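Prolyl-tRNA synthetase (Giardia lamblia ATCC 50803, PDB 3IAL) probably catalyses the ATP-dependent attachment of L-proline to tRNA(Pro), by way of a prolyl-adenylate intermediate. Local coordinates at residues R136-L141 against A257-E262; V302-I307 against E327-L332; A451-K456 against D480-E485. All coordinates share one frame; numbering follows the deposited sequence.

Interaction 1: residues R136-L141 against A257-E262; sequences RSYKDL and ANKANE
Residues Arg-136 to Tyr-138 meet Ala-257 through a single beta bridge at the surface of the class II synthetase core, an example of how a loop and a strand end far apart in sequence can be joined by one bridge of two hydrogen bonds. The loop 136-141 links helix 124-134 to strand 143-152. Residues 257-262 turn the chain from strand 256-257 into strand 263-274.

Two backbone hydrogen bonds make the bridge. Ala-257 N donates to Arg-136 O at 3.0 Å, and Tyr-138 N donates to Ala-257 O, also at 3.0 Å, so both polar atoms of one alanine are used on either side of Ser-137.

Side-chain bonds shape each loop. Asp-140 OD2 receives Arg-136 N and Ser-137 N from opposite faces of its carboxylate, and Ser-137 OG accepts from Lys-139 N in an ST turn. Across the type I turn from Asn-258 to Asn-261, Asn-258 ND2 donates in its amide plane to Glu-262 OE1, while Asn-258 OD1 accepts from Glu-262 N.

Aromatic packing extends the contact. The Tyr-138 side chain points toward the opposing loop, with CG lying between its own backbone N and carbonyl carbon (chi1 70°). The ring edge is thereby turned to Ala-257 O, which lies 3.3 Å from Tyr-138 CD2. Over one face comes the extended chain of Lys-259, crossing the tyrosine at about a right angle; the opposite face carries CG of Lys-139. The lysine-tyrosine contact is a CH-pi interaction: Lys-259 CG stands 3.8 Å from the Tyr-138 ring centroid, 16° off the normal.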
loop_
_atom_site.group_PDB
_atom_site.type_symbol
_atom_site.label_atom_id
_atom_site.label_comp_id
_atom_site.label_asym_id
_atom_site.label_seq_id
_atom_site.Cartn_x
_atom_site.Cartn_y
_atom_site.Cartn_z
ATOM N N ARG B 136 3.863 -13.575 25.419
ATOM C CA ARG B 136 3.847 -14.489 26.572
ATOM C C ARG B 136 5.109 -14.379 27.434
ATOM O O ARG B 136 5.062 -14.634 28.640
ATOM C CB ARG B 136 3.633 -15.931 26.089
ATOM C CG ARG B 136 2.294 -16.152 25.341
ATOM C CD ARG B 136 1.088 -15.949 26.279
ATOM N NE ARG B 136 -0.215 -15.915 25.606
ATOM C CZ ARG B 136 -0.893 -16.989 25.200
ATOM N NH1 ARG B 136 -0.397 -18.209 25.371
ATOM N NH2 ARG B 136 -2.080 -16.850 24.616
ATOM N N SER B 137 6.215 -13.962 26.822
ATOM C CA SER B 137 7.507 -13.870 27.485
ATOM C C SER B 137 8.171 -12.518 27.193
ATOM O O SER B 137 7.830 -11.853 26.211
ATOM C CB SER B 137 8.399 -15.014 26.981
ATOM O OG SER B 137 9.778 -14.763 27.201
ATOM N N TYR B 138 9.121 -12.126 28.048
ATOM C CA TYR B 138 9.977 -10.970 27.779
ATOM C C TYR B 138 10.730 -11.141 26.461
ATOM O O TYR B 138 11.147 -10.150 25.856
ATOM C CB TYR B 138 10.975 -10.712 28.919
ATOM C CG TYR B 138 12.063 -11.756 29.044
ATOM C CD1 TYR B 138 13.314 -11.558 28.468
ATOM C CD2 TYR B 138 11.836 -12.953 29.727
ATOM C CE1 TYR B 138 14.311 -12.526 28.568
ATOM C CE2 TYR B 138 12.827 -13.922 29.836
ATOM C CZ TYR B 138 14.059 -13.704 29.255
ATOM O OH TYR B 138 15.041 -14.668 29.354
ATOM N N LYS B 139 10.878 -12.390 26.018
ATOM C CA LYS B 139 11.550 -12.711 24.748
ATOM C C LYS B 139 10.807 -12.172 23.534
ATOM O O LYS B 139 11.411 -11.953 22.490
ATOM C CB LYS B 139 11.694 -14.230 24.577
ATOM C CG LYS B 139 12.409 -14.958 25.721
ATOM C CD LYS B 139 13.854 -15.319 25.405
ATOM C CE LYS B 139 14.355 -16.394 26.374
ATOM N NZ LYS B 139 15.833 -16.605 26.301
ATOM N N ASP B 140 9.493 -11.995 23.680
ATOM C CA ASP B 140 8.615 -11.546 22.608
ATOM C C ASP B 140 8.575 -10.024 22.482
ATOM O O ASP B 140 7.955 -9.498 21.557
ATOM C CB ASP B 140 7.186 -12.052 22.847
ATOM C CG ASP B 140 7.107 -13.571 23.006
ATOM O OD1 ASP B 140 7.726 -14.293 22.203
ATOM O OD2 ASP B 140 6.409 -14.042 23.927
ATOM N N LEU B 141 9.224 -9.316 23.402
ATOM C CA LEU B 141 9.171 -7.847 23.429
ATOM C C LEU B 141 10.536 -7.258 23.088
ATOM O O LEU B 141 11.558 -7.878 23.362
ATOM C CB LEU B 141 8.715 -7.355 24.801
ATOM C CG LEU B 141 7.321 -7.799 25.272
ATOM C CD1 LEU B 141 7.036 -7.264 26.679
ATOM C CD2 LEU B 141 6.229 -7.353 24.311
ATOM N N ALA B 257 5.880 -13.070 31.043
ATOM C CA ALA B 257 6.765 -13.514 32.104
ATOM C C ALA B 257 8.094 -12.795 31.938
ATOM O O ALA B 257 8.735 -12.925 30.900
ATOM C CB ALA B 257 6.961 -15.047 32.039
ATOM N N ASN B 258 8.509 -12.038 32.949
ATOM C CA ASN B 258 9.807 -11.362 32.909
ATOM C C ASN B 258 10.939 -12.329 33.248
ATOM O O ASN B 258 10.697 -13.529 33.383
ATOM C CB ASN B 258 9.808 -10.098 33.790
ATOM C CG ASN B 258 9.726 -10.384 35.286
ATOM O OD1 ASN B 258 9.899 -11.515 35.748
ATOM N ND2 ASN B 258 9.480 -9.323 36.060
ATOM N N LYS B 259 12.167 -11.829 33.358
ATOM C CA LYS B 259 13.337 -12.686 33.633
ATOM C C LYS B 259 13.265 -13.387 34.990
ATOM O O LYS B 259 13.779 -14.494 35.139
ATOM C CB LYS B 259 14.639 -11.882 33.554
ATOM C CG LYS B 259 15.148 -11.661 32.141
ATOM C CD LYS B 259 16.161 -10.525 32.084
ATOM C CE LYS B 259 16.731 -10.358 30.681
ATOM N NZ LYS B 259 17.572 -9.136 30.565
ATOM N N ALA B 260 12.625 -12.747 35.966
ATOM C CA ALA B 260 12.408 -13.351 37.286
ATOM C C ALA B 260 11.160 -14.246 37.311
ATOM O O ALA B 260 10.784 -14.749 38.357
ATOM C CB ALA B 260 12.295 -12.258 38.343
ATOM N N ASN B 261 10.525 -14.431 36.151
ATOM C CA ASN B 261 9.291 -15.217 36.016
ATOM C C ASN B 261 8.103 -14.584 36.743
ATOM O O ASN B 261 7.157 -15.267 37.123
ATOM C CB ASN B 261 9.498 -16.675 36.459
ATOM C CG ASN B 261 8.494 -17.635 35.818
ATOM O OD1 ASN B 261 8.091 -17.458 34.672
ATOM N ND2 ASN B 261 8.098 -18.663 36.563
ATOM N N GLU B 262 8.157 -13.269 36.913
ATOM C CA GLU B 262 7.016 -12.506 37.377
ATOM C C GLU B 262 6.165 -12.188 36.160
ATOM O O GLU B 262 6.687 -11.843 35.110
ATOM C CB GLU B 262 7.456 -11.203 38.036
ATOM C CG GLU B 262 8.530 -11.364 39.112
ATOM C CD GLU B 262 8.942 -10.037 39.721
ATOM O OE1 GLU B 262 9.244 -9.087 38.954
ATOM O OE2 GLU B 262 8.961 -9.950 40.969
#

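Interaction 2: residues V302-I307 against E327-L332; sequences VVIIPI and EIADTL
The beta-alpha-beta unit made by strand 302-307, helix 315-334 and strand 340-342 lies in the anticodon-binding domain, and here its first strand meets its helix. It illustrates how, in alpha/beta folds, a helix commonly packs on a sheet through aliphatic side chains; here no hydrogen bond joins the two segments. Over these segments the helix runs nearly antiparallel to the strand, at 169°, with the axes 10.0 Å apart at their closest.

Ile-304 carries most of the contact. Its CG1 branch lies anti to the carbonyl carbon (chi1 -50°) and continues extended to CD1, which projects from the strand to the helix and does all of its touching there. Ile-304 CD1 meets Ile-328 CG2 at 3.5 Å, the two side chains crossing obliquely. Ile-304 CD1 also lies 4.0 Å from Ala-329 CB and 3.8 Å from Ala-329 N, so it reaches the helix backbone where the small alanine side chain lets it approach. A looser contact, 4.5 Å, joins Ile-304 CD1 to Leu-332 CD1, one turn beyond Ile-328.

Val-302, two residues back on the same side of the strand, adds a second point: Val-302 CG1 lies 4.2 Å from the same Leu-332 CD1. The leucine methyl is thus shared by both strand residues, and all five residues that touch are buried.

Around this layer, Ala-329 and Leu-332 also rest on Val-340 of the neighbouring strand 340-342, whereas Ile-328 packs on Val-398 and Met-399 of helix 395-399. Val-303 and Ile-305, which alternate with the contact residues, turn to helix 350-359, so the strand has helices on both of its sides.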
loop_
_atom_site.group_PDB
_atom_site.type_symbol
_atom_site.label_atom_id
_atom_site.label_comp_id
_atom_site.label_asym_id
_atom_site.label_seq_id
_atom_site.Cartn_x
_atom_site.Cartn_y
_atom_site.Cartn_z
ATOM N N VAL B 302 9.101 17.124 -12.939
ATOM C CA VAL B 302 9.555 18.005 -14.014
ATOM C C VAL B 302 8.729 17.793 -15.276
ATOM O O VAL B 302 8.567 16.669 -15.736
ATOM C CB VAL B 302 11.026 17.729 -14.375
ATOM C CG1 VAL B 302 11.463 18.595 -15.557
ATOM C CG2 VAL B 302 11.933 17.955 -13.171
ATOM N N VAL B 303 8.208 18.874 -15.839
ATOM C CA VAL B 303 7.560 18.787 -17.145
ATOM C C VAL B 303 8.449 19.485 -18.171
ATOM O O VAL B 303 8.817 20.646 -17.996
ATOM C CB VAL B 303 6.136 19.374 -17.138
ATOM C CG1 VAL B 303 6.127 20.839 -16.655
ATOM C CG2 VAL B 303 5.503 19.226 -18.527
ATOM N N ILE B 304 8.814 18.765 -19.226
ATOM C CA ILE B 304 9.649 19.331 -20.277
ATOM C C ILE B 304 8.739 19.689 -21.433
ATOM O O ILE B 304 7.991 18.849 -21.916
ATOM C CB ILE B 304 10.738 18.345 -20.746
ATOM C CG1 ILE B 304 11.497 17.762 -19.553
ATOM C CG2 ILE B 304 11.719 19.040 -21.662
ATOM C CD1 ILE B 304 12.642 16.825 -19.951
ATOM N N ILE B 305 8.796 20.942 -21.870
ATOM C CA ILE B 305 7.907 21.433 -22.914
ATOM C C ILE B 305 8.696 21.858 -24.155
ATOM O O ILE B 305 9.471 22.811 -24.102
ATOM C CB ILE B 305 7.054 22.610 -22.412
ATOM C CG1 ILE B 305 6.204 22.171 -21.211
ATOM C CG2 ILE B 305 6.143 23.134 -23.535
ATOM C CD1 ILE B 305 5.546 23.320 -20.456
ATOM N N PRO B 306 8.521 21.134 -25.269
ATOM C CA PRO B 306 9.080 21.609 -26.530
ATOM C C PRO B 306 8.339 22.862 -26.988
ATOM O O PRO B 306 7.116 22.855 -27.022
ATOM C CB PRO B 306 8.829 20.448 -27.507
ATOM C CG PRO B 306 8.239 19.345 -26.714
ATOM C CD PRO B 306 7.748 19.895 -25.434
ATOM N N ILE B 307 9.067 23.932 -27.304
ATOM C CA ILE B 307 8.439 25.164 -27.774
ATOM C C ILE B 307 8.809 25.457 -29.222
ATOM O O ILE B 307 9.849 25.003 -29.718
ATOM C CB ILE B 307 8.764 26.393 -26.876
ATOM C CG1 ILE B 307 10.255 26.735 -26.886
ATOM C CG2 ILE B 307 8.277 26.160 -25.458
ATOM C CD1 ILE B 307 10.598 27.967 -26.053
ATOM N N GLU B 327 16.590 13.086 -24.616
ATOM C CA GLU B 327 17.874 12.865 -23.945
ATOM C C GLU B 327 17.922 13.522 -22.564
ATOM O O GLU B 327 18.559 12.995 -21.649
ATOM C CB GLU B 327 19.038 13.393 -24.788
ATOM C CG GLU B 327 19.258 12.664 -26.106
ATOM C CD GLU B 327 20.348 13.312 -26.943
ATOM O OE1 GLU B 327 21.386 13.704 -26.364
ATOM O OE2 GLU B 327 20.167 13.436 -28.175
ATOM N N ILE B 328 17.279 14.683 -22.427
ATOM C CA ILE B 328 17.120 15.321 -21.123
ATOM C C ILE B 328 16.219 14.457 -20.235
ATOM O O ILE B 328 16.585 14.132 -19.108
ATOM C CB ILE B 328 16.535 16.743 -21.243
ATOM C CG1 ILE B 328 17.557 17.687 -21.887
ATOM C CG2 ILE B 328 16.142 17.284 -19.882
ATOM C CD1 ILE B 328 17.066 19.124 -22.021
ATOM N N ALA B 329 15.057 14.068 -20.756
ATOM C CA ALA B 329 14.138 13.218 -20.002
ATOM C C ALA B 329 14.805 11.913 -19.536
ATOM O O ALA B 329 14.659 11.527 -18.378
ATOM C CB ALA B 329 12.882 12.924 -20.819
ATOM N N ASP B 330 15.542 11.256 -20.430
ATOM C CA ASP B 330 16.175 9.971 -20.125
ATOM C C ASP B 330 17.247 10.092 -19.039
ATOM O O ASP B 330 17.323 9.249 -18.155
ATOM C CB ASP B 330 16.768 9.325 -21.389
ATOM C CG ASP B 330 15.696 8.818 -22.357
ATOM O OD1 ASP B 330 14.564 8.526 -21.913
ATOM O OD2 ASP B 330 15.992 8.704 -23.571
ATOM N N THR B 331 18.066 11.139 -19.114
ATOM C CA THR B 331 19.046 11.436 -18.067
ATOM C C THR B 331 18.367 11.699 -16.709
ATOM O O THR B 331 18.734 11.095 -15.696
ATOM C CB THR B 331 19.909 12.648 -18.461
ATOM O OG1 THR B 331 20.683 12.316 -19.618
ATOM C CG2 THR B 331 20.851 13.053 -17.329
ATOM N N LEU B 332 17.371 12.584 -16.693
ATOM C CA LEU B 332 16.646 12.898 -15.452
ATOM C C LEU B 332 15.954 11.667 -14.832
ATOM O O LEU B 332 15.909 11.537 -13.608
ATOM C CB LEU B 332 15.623 14.014 -15.677
ATOM C CG LEU B 332 16.137 15.370 -16.164
ATOM C CD1 LEU B 332 14.987 16.368 -16.170
ATOM C CD2 LEU B 332 17.307 15.890 -15.330
#

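Interaction 3: residues A451-K456 against D480-E485; sequences ACIENK and DACSAE
Ile-453 of helix 446-455 packs against Cys-482 and Ala-484, which lie near the end of helix 472-482, where the chain turns toward strand 485-489. The case shows how a single branched residue can pack where a helix gives way to the following turn.

The contact is chiefly apolar. Ile-453 CG1 approaches Ala-484 CB at 3.7 Å, and the CG2 branch of Ile-453, anti to the backbone N, lies 4.0 Å from Cys-482 SG. Ile-453 CD1 also touches Ala-484 CB, at 3.9 Å. The sulfur stands between the backbone N and carbonyl carbon of its own residue (chi1 60°), a setting that brings it beside CB and both branches of the isoleucine. Further van der Waals contacts set Ile-453 CG2 3.8 Å from Cys-482 O and Glu-454 CG 4.4 Å from Cys-482 CB.

No hydrogen bond joins the segments. At the exposed margin Glu-454 OE2 comes only within 4.3 Å of Ala-481 O, with no bond between them.

Between the two contact residues, Ser-483 has positive phi (67°), which is consistent with both facing Ile-453. Val-450, one turn before Glu-454, meets Ala-481 and Cys-482 as well. The arrangement is that of the C-terminal end of helix 472-482 and the turn after it, set against the side of helix 446-455 within the C-terminal prolyl-tRNA synthetase domain.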
loop_
_atom_site.group_PDB
_atom_site.type_symbol
_atom_site.label_atom_id
_atom_site.label_comp_id
_atom_site.label_asym_id
_atom_site.label_seq_id
_atom_site.Cartn_x
_atom_site.Cartn_y
_atom_site.Cartn_z
ATOM N N ALA B 451 -8.701 38.572 21.282
ATOM C CA ALA B 451 -8.418 39.461 20.146
ATOM C C ALA B 451 -7.517 38.774 19.123
ATOM O O ALA B 451 -7.668 38.994 17.920
ATOM C CB ALA B 451 -7.786 40.770 20.616
ATOM N N CYS B 452 -6.594 37.941 19.604
ATOM C CA CYS B 452 -5.699 37.188 18.728
ATOM C C CYS B 452 -6.498 36.201 17.886
ATOM O O CYS B 452 -6.410 36.200 16.656
ATOM C CB CYS B 452 -4.643 36.444 19.543
ATOM S SG CYS B 452 -3.612 35.329 18.565
ATOM N N ILE B 453 -7.284 35.374 18.566
ATOM C CA ILE B 453 -8.151 34.400 17.919
ATOM C C ILE B 453 -9.048 35.059 16.863
ATOM O O ILE B 453 -9.117 34.586 15.727
ATOM C CB ILE B 453 -9.013 33.643 18.961
ATOM C CG1 ILE B 453 -8.124 32.739 19.832
ATOM C CG2 ILE B 453 -10.090 32.806 18.280
ATOM C CD1 ILE B 453 -7.209 31.779 19.056
ATOM N N GLU B 454 -9.701 36.157 17.234
ATOM C CA GLU B 454 -10.651 36.831 16.348
ATOM C C GLU B 454 -9.978 37.560 15.172
ATOM O O GLU B 454 -10.427 37.434 14.033
ATOM C CB GLU B 454 -11.514 37.830 17.137
ATOM C CG GLU B 454 -12.533 37.188 18.066
ATOM C CD GLU B 454 -13.405 38.207 18.793
ATOM O OE1 GLU B 454 -13.020 39.391 18.875
ATOM O OE2 GLU B 454 -14.481 37.816 19.292
ATOM N N ASN B 455 -8.919 38.322 15.449
ATOM C CA ASN B 455 -8.336 39.217 14.437
ATOM C C ASN B 455 -7.229 38.594 13.612
ATOM O O ASN B 455 -7.034 38.966 12.457
ATOM C CB ASN B 455 -7.793 40.493 15.087
ATOM C CG ASN B 455 -8.816 41.188 15.952
ATOM O OD1 ASN B 455 -10.016 41.084 15.713
ATOM N ND2 ASN B 455 -8.345 41.891 16.975
ATOM N N LYS B 456 -6.496 37.661 14.208
ATOM C CA LYS B 456 -5.292 37.119 13.586
ATOM C C LYS B 456 -5.419 35.626 13.307
ATOM O O LYS B 456 -5.014 35.154 12.243
ATOM C CB LYS B 456 -4.097 37.389 14.497
ATOM C CG LYS B 456 -2.750 36.999 13.941
ATOM C CD LYS B 456 -1.659 37.416 14.917
ATOM C CE LYS B 456 -0.296 36.874 14.522
ATOM N NZ LYS B 456 0.749 37.285 15.505
ATOM N N ASP B 480 -16.540 29.705 24.943
ATOM C CA ASP B 480 -17.734 30.569 24.957
ATOM C C ASP B 480 -17.454 31.964 24.411
ATOM O O ASP B 480 -18.326 32.568 23.800
ATOM C CB ASP B 480 -18.284 30.733 26.380
ATOM C CG ASP B 480 -18.838 29.441 26.958
ATOM O OD1 ASP B 480 -19.019 28.463 26.204
ATOM O OD2 ASP B 480 -19.091 29.410 28.182
ATOM N N ALA B 481 -16.248 32.476 24.663
ATOM C CA ALA B 481 -15.886 33.850 24.299
ATOM C C ALA B 481 -15.546 33.995 22.821
ATOM O O ALA B 481 -15.949 34.968 22.196
ATOM C CB ALA B 481 -14.715 34.335 25.149
ATOM N N CYS B 482 -14.811 33.030 22.268
ATOM C CA CYS B 482 -14.310 33.135 20.893
ATOM C C CYS B 482 -14.215 31.809 20.118
ATOM O O CYS B 482 -13.639 31.777 19.034
ATOM C CB CYS B 482 -12.932 33.801 20.920
ATOM S SG CYS B 482 -11.694 32.901 21.892
ATOM N N SER B 483 -14.777 30.731 20.661
ATOM C CA SER B 483 -14.778 29.416 20.004
ATOM C C SER B 483 -13.390 28.780 19.865
ATOM O O SER B 483 -13.196 27.878 19.051
ATOM C CB SER B 483 -15.473 29.494 18.638
ATOM O OG SER B 483 -16.741 30.104 18.767
ATOM N N ALA B 484 -12.436 29.241 20.669
ATOM C CA ALA B 484 -11.098 28.660 20.687
ATOM C C ALA B 484 -10.983 27.741 21.884
ATOM O O ALA B 484 -11.630 27.948 22.919
ATOM C CB ALA B 484 -10.035 29.749 20.752
ATOM N N GLU B 485 -10.145 26.728 21.752
ATOM C CA GLU B 485 -9.958 25.783 22.835
ATOM C C GLU B 485 -8.511 25.690 23.254
ATOM O O GLU B 485 -7.598 25.907 22.455
ATOM C CB GLU B 485 -10.486 24.413 22.441
ATOM C CG GLU B 485 -9.760 23.744 21.300
ATOM C CD GLU B 485 -10.505 22.518 20.814
ATOM O OE1 GLU B 485 -11.719 22.640 20.536
ATOM O OE2 GLU B 485 -9.876 21.441 20.716
#

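How the interactions relate
The three contacts follow one another along the chain in different family regions and do not touch: their nearest atoms are at least about 33 Å apart. Interaction 1 is a surface contact in the catalytic core, and it alone uses hydrogen bonds across its segments, as suits a surface contact with no buried residue among those that touch. Interactions 2 and 3 are buried and apolar, yet differ in what they join: a strand to the helix of its own beta-alpha-beta unit in the former, a helix to the end of another and the turn that follows in the latter. Those two lie on opposite sides of the chain's centre. The three contacts together illustrate how contact chemistry follows local burial and secondary structure.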